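Local coordinates for beta-lactamase (Nostoc sp., PDB 6NHS), which is a class D beta-lactamase that probably hydrolyses beta-lactam antibiotics through an active-site serine, as other class D enzymes do, at residues I234-N239 with A243-V248; V22-S27 with G35-Y40. All blocks are in the same frame, centred on the assembly; numbering follows the deposited sequence.

Overall arrangement
Both contacts lie against the central antiparallel sheet, in which strands 226-236 and 35-41 are neighbours. Contact 1 joins the end of strand 226-236 to the C-terminal helix 239-255; contact 2 sets the chain leading into helix 25-30 on strand 35-41. Their centres lie 14 Å apart, and their nearest atoms approach to about 4 Å without touching. Phe28, just past segment 22-27 in helix 25-30, touches Ile234 and Val248 of contact 1. Contact 1 also comes near the probable active site: the side chain of Arg245 lies close to the putative SxxK and KTG residues Ser63, Lys66 and Lys203, and holds an ethanediol probably from the crystallisation liquor. Contact 2, centred about 18 Å from the chain centre, is structural packing.

Contact 1 (I234-N239 with A243-V248). With EDO (1,2-ethanediol), chain E.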
# COMPACT_ATOMS: atom_id res chain seq x y z
N ILE A 234 5.77 5.39 -9.59
CA ILE A 234 5.98 5.74 -11.00
C ILE A 234 5.00 6.81 -11.44
O ILE A 234 3.95 7.03 -10.82
CB ILE A 234 5.85 4.51 -11.93
CG1 ILE A 234 4.39 4.02 -11.96
CG2 ILE A 234 6.78 3.40 -11.49
CD1 ILE A 234 4.09 3.04 -13.09
N ASP A 235 5.34 7.47 -12.55
CA ASP A 235 4.38 8.26 -13.30
C ASP A 235 3.53 7.35 -14.17
O ASP A 235 4.04 6.45 -14.83
CB ASP A 235 5.10 9.28 -14.19
CG ASP A 235 5.79 10.38 -13.41
OD1 ASP A 235 5.63 10.46 -12.17
OD2 ASP A 235 6.50 11.18 -14.05
N ILE A 236 2.22 7.61 -14.19
CA ILE A 236 1.30 6.93 -15.10
C ILE A 236 0.75 7.98 -16.06
O ILE A 236 0.00 8.87 -15.65
CB ILE A 236 0.17 6.21 -14.35
CG1 ILE A 236 0.73 5.06 -13.52
CG2 ILE A 236 -0.89 5.70 -15.33
CD1 ILE A 236 -0.33 4.32 -12.73
N ARG A 237 1.13 7.88 -17.33
CA ARG A 237 0.65 8.81 -18.34
C ARG A 237 -0.22 8.15 -19.41
O ARG A 237 -0.79 8.86 -20.24
CB ARG A 237 1.83 9.53 -19.01
CG ARG A 237 2.35 10.70 -18.16
CD ARG A 237 3.55 11.39 -18.79
NE ARG A 237 4.81 10.88 -18.25
CZ ARG A 237 5.45 11.42 -17.22
NH1 ARG A 237 4.95 12.48 -16.61
NH2 ARG A 237 6.59 10.89 -16.79
N ASN A 238 -0.33 6.83 -19.39
CA ASN A 238 -1.34 6.11 -20.15
C ASN A 238 -1.64 4.82 -19.39
O ASN A 238 -0.93 4.46 -18.45
CB ASN A 238 -0.89 5.82 -21.59
CG ASN A 238 0.44 5.09 -21.65
OD1 ASN A 238 0.51 3.88 -21.41
ND2 ASN A 238 1.50 5.82 -21.99
N ASN A 239 -2.70 4.14 -19.81
CA ASN A 239 -3.15 2.96 -19.06
C ASN A 239 -2.12 1.84 -19.09
O ASN A 239 -2.08 1.02 -18.17
CB ASN A 239 -4.49 2.48 -19.60
CG ASN A 239 -5.64 3.37 -19.17
OD1 ASN A 239 -5.44 4.37 -18.48
ND2 ASN A 239 -6.85 3.02 -19.59
N ALA A 243 0.39 -1.21 -15.63
CA ALA A 243 0.94 -2.55 -15.48
C ALA A 243 2.41 -2.53 -15.08
O ALA A 243 2.90 -3.52 -14.51
CB ALA A 243 0.76 -3.34 -16.79
N ALA A 244 3.12 -1.43 -15.34
CA ALA A 244 4.53 -1.37 -14.99
C ALA A 244 4.75 -1.28 -13.49
O ALA A 244 5.87 -1.53 -13.03
CB ALA A 244 5.19 -0.19 -15.69
N ARG A 245 3.72 -0.93 -12.71
CA ARG A 245 3.86 -0.85 -11.26
C ARG A 245 4.41 -2.15 -10.68
O ARG A 245 5.39 -2.15 -9.93
CB ARG A 245 2.51 -0.52 -10.62
CG ARG A 245 2.01 0.89 -10.84
CD ARG A 245 0.61 1.04 -10.27
NE ARG A 245 -0.34 0.17 -10.96
CZ ARG A 245 -1.62 0.07 -10.62
NH1 ARG A 245 -2.43 -0.75 -11.28
NH2 ARG A 245 -2.09 0.79 -9.60
N ILE A 246 3.77 -3.27 -11.02
CA ILE A 246 4.21 -4.56 -10.50
C ILE A 246 5.40 -5.09 -11.30
O ILE A 246 6.32 -5.68 -10.73
CB ILE A 246 3.02 -5.54 -10.50
CG1 ILE A 246 2.02 -5.12 -9.41
CG2 ILE A 246 3.49 -6.97 -10.30
CD1 ILE A 246 0.76 -5.91 -9.39
N GLU A 247 5.41 -4.85 -12.61
CA GLU A 247 6.46 -5.41 -13.46
C GLU A 247 7.84 -4.86 -13.10
O GLU A 247 8.82 -5.61 -13.07
CB GLU A 247 6.14 -5.16 -14.93
CG GLU A 247 7.11 -5.80 -15.91
CD GLU A 247 7.18 -7.32 -15.80
OE1 GLU A 247 6.22 -7.93 -15.29
OE2 GLU A 247 8.20 -7.90 -16.22
N VAL A 248 7.95 -3.56 -12.82
CA VAL A 248 9.27 -3.05 -12.45
C VAL A 248 9.68 -3.58 -11.09
O VAL A 248 10.87 -3.81 -10.84
CB VAL A 248 9.35 -1.51 -12.49
CG1 VAL A 248 9.02 -0.99 -13.85
CG2 VAL A 248 8.47 -0.88 -11.43
C1 EDO E . -5.35 0.77 -7.92
O1 EDO E . -4.49 -0.18 -7.28
C2 EDO E . -5.30 0.52 -9.42
O2 EDO E . -5.11 -0.87 -9.67
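Apolar contact between Ile234 and Arg245 joins the end of strand 226-236 to helix 239-255, whose segment runs nearly antiparallel to the strand at 156°. Ile234 CD1 presses on Arg245 CG at 3.7 Å, the two side chains crossing at about a right angle. With chi1 at 68°, CG1 of Ile234 is flanked by both backbone branches, and its CD1 points at the helix, where it also meets Ala244 CB at 4.3 Å. Ile236 CD1 adds a second apolar contact, to Arg245 CD, 4.2 Å away.

The polar interactions belong to the other end of the arginine. Its chain bends at chi3, and NE donates to Ala242 O while NH2 donates to Gly205 O. NH1 gives a fairly straight bond, 157°, to O2 of the ethanediol at 3.1 Å; this oxygen sits at the guanidinium edge, near its plane. Thr204 OG1 holds the same diol.

Aliphatic packing thus covers the stem while two carbonyl oxygens fix the guanidinium's rotation, leaving NH1 directed at the diol beside the putative KTG motif (Lys203, Thr204, Gly205). That chemistry is consistent with the role of the helix arginine in class D relatives, which binds the substrate carboxylate.

Contact 2 (V22-S27 with G35-Y40); sequences VNLGRS and GSILIY
The carbonyl oxygen of Ile37 accepts a hydrogen bond from Asn55 ND2, and Asn55 OD1 is bonded to Ser36 OG, so one amide holds two consecutive residues of strand 35-41. This strand belongs to the central antiparallel sheet of the serine beta-lactamase and transpeptidase fold, and its backbone pairs with strand 46-50 through Ile37 and His50 and with strand 226-236 through Ser36 and Asn233.

Between the two segments the contact is purely apolar. Leu24, in the turn leading into helix 25-30, directs its side chain at the sheet; the CA atoms of Leu24 and Ile37 are 8.0 Å apart. With CG beside the backbone N (chi1 -69°) and an extended chi2 of -173°, Leu24 reaches across with CD1. This methyl meets Ile37 CG2 at 4.1 Å, the two side chains crossing roughly at right angles. Tyr48 and His50 also touch Leu24, while Ser252 and Leu253 of helix 239-255 pack against Ile37 and Ile39 respectively, so the approach to helix 25-30 and helix 239-255 both pack on this face of the strand.

Asn23 OD1 accepts a weak, bent bond from Gly25 N (3.2 Å, 130°), an Asx turn around Leu24. Farther along the strand, Leu24 CD1 makes a looser contact with Ile39 CD1, at 4.4 Å.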
# COMPACT_ATOMS: atom_id res chain seq x y z
N VAL A 22 24.11 -3.45 -8.87
CA VAL A 22 23.07 -3.80 -9.83
C VAL A 22 22.36 -2.52 -10.26
O VAL A 22 22.10 -1.63 -9.45
CB VAL A 22 22.08 -4.81 -9.23
CG1 VAL A 22 21.57 -4.33 -7.88
CG2 VAL A 22 20.93 -5.07 -10.19
N ASN A 23 22.06 -2.42 -11.55
CA ASN A 23 21.36 -1.26 -12.11
C ASN A 23 19.86 -1.51 -12.04
O ASN A 23 19.28 -2.16 -12.92
CB ASN A 23 21.83 -0.99 -13.53
CG ASN A 23 21.28 0.31 -14.10
OD1 ASN A 23 20.75 1.14 -13.37
ND2 ASN A 23 21.41 0.48 -15.41
N LEU A 24 19.21 -0.99 -10.99
CA LEU A 24 17.77 -1.10 -10.89
C LEU A 24 17.05 -0.12 -11.80
O LEU A 24 15.85 -0.28 -12.04
CB LEU A 24 17.32 -0.88 -9.44
CG LEU A 24 17.69 -1.98 -8.44
CD1 LEU A 24 17.03 -1.71 -7.09
CD2 LEU A 24 17.31 -3.36 -8.98
N GLY A 25 17.74 0.90 -12.31
CA GLY A 25 17.12 1.78 -13.28
C GLY A 25 16.91 1.16 -14.65
O GLY A 25 16.19 1.73 -15.47
N ARG A 26 17.52 -0.00 -14.90
CA ARG A 26 17.43 -0.62 -16.22
C ARG A 26 15.99 -0.97 -16.57
O ARG A 26 15.52 -0.69 -17.68
CB ARG A 26 18.32 -1.86 -16.28
CG ARG A 26 18.28 -2.56 -17.62
CD ARG A 26 19.06 -3.85 -17.61
NE ARG A 26 18.55 -4.77 -18.62
CZ ARG A 26 19.24 -5.79 -19.12
NH1 ARG A 26 20.48 -6.03 -18.72
NH2 ARG A 26 18.68 -6.58 -20.04
N SER A 27 15.26 -1.58 -15.63
CA SER A 27 13.88 -1.97 -15.90
C SER A 27 13.01 -0.76 -16.23
O SER A 27 12.13 -0.83 -17.10
CB SER A 27 13.31 -2.72 -14.70
OG SER A 27 14.24 -3.66 -14.19
N GLY A 35 10.19 6.88 -12.68
CA GLY A 35 9.80 6.56 -11.31
C GLY A 35 10.99 6.16 -10.46
O GLY A 35 12.14 6.50 -10.77
N SER A 36 10.69 5.42 -9.40
CA SER A 36 11.70 5.06 -8.42
C SER A 36 11.33 3.73 -7.78
O SER A 36 10.19 3.27 -7.87
CB SER A 36 11.83 6.13 -7.33
OG SER A 36 10.60 6.30 -6.65
N ILE A 37 12.31 3.14 -7.11
CA ILE A 37 12.05 1.98 -6.27
C ILE A 37 13.04 2.00 -5.12
O ILE A 37 14.18 2.43 -5.27
CB ILE A 37 12.11 0.65 -7.05
CG1 ILE A 37 11.62 -0.51 -6.17
CG2 ILE A 37 13.52 0.37 -7.56
CD1 ILE A 37 11.45 -1.83 -6.91
N LEU A 38 12.57 1.57 -3.95
CA LEU A 38 13.40 1.41 -2.78
C LEU A 38 13.18 0.01 -2.22
O LEU A 38 12.03 -0.40 -2.02
CB LEU A 38 13.06 2.46 -1.72
CG LEU A 38 13.96 2.52 -0.49
CD1 LEU A 38 15.39 2.87 -0.89
CD2 LEU A 38 13.41 3.54 0.50
N ILE A 39 14.26 -0.73 -2.01
CA ILE A 39 14.18 -2.07 -1.43
C ILE A 39 15.06 -2.10 -0.19
O ILE A 39 16.20 -1.62 -0.22
CB ILE A 39 14.60 -3.15 -2.44
CG1 ILE A 39 13.67 -3.14 -3.66
CG2 ILE A 39 14.56 -4.53 -1.80
CD1 ILE A 39 14.11 -4.07 -4.77
N TYR A 40 14.52 -2.64 0.90
CA TYR A 40 15.24 -2.71 2.17
C TYR A 40 15.42 -4.17 2.58
O TYR A 40 14.43 -4.88 2.80
CB TYR A 40 14.50 -1.93 3.26
CG TYR A 40 15.20 -2.00 4.60
CD1 TYR A 40 16.45 -1.42 4.78
CD2 TYR A 40 14.60 -2.62 5.69
CE1 TYR A 40 17.10 -1.48 6.00
CE2 TYR A 40 15.24 -2.68 6.92
CZ TYR A 40 16.49 -2.11 7.06
OH TYR A 40 17.15 -2.15 8.27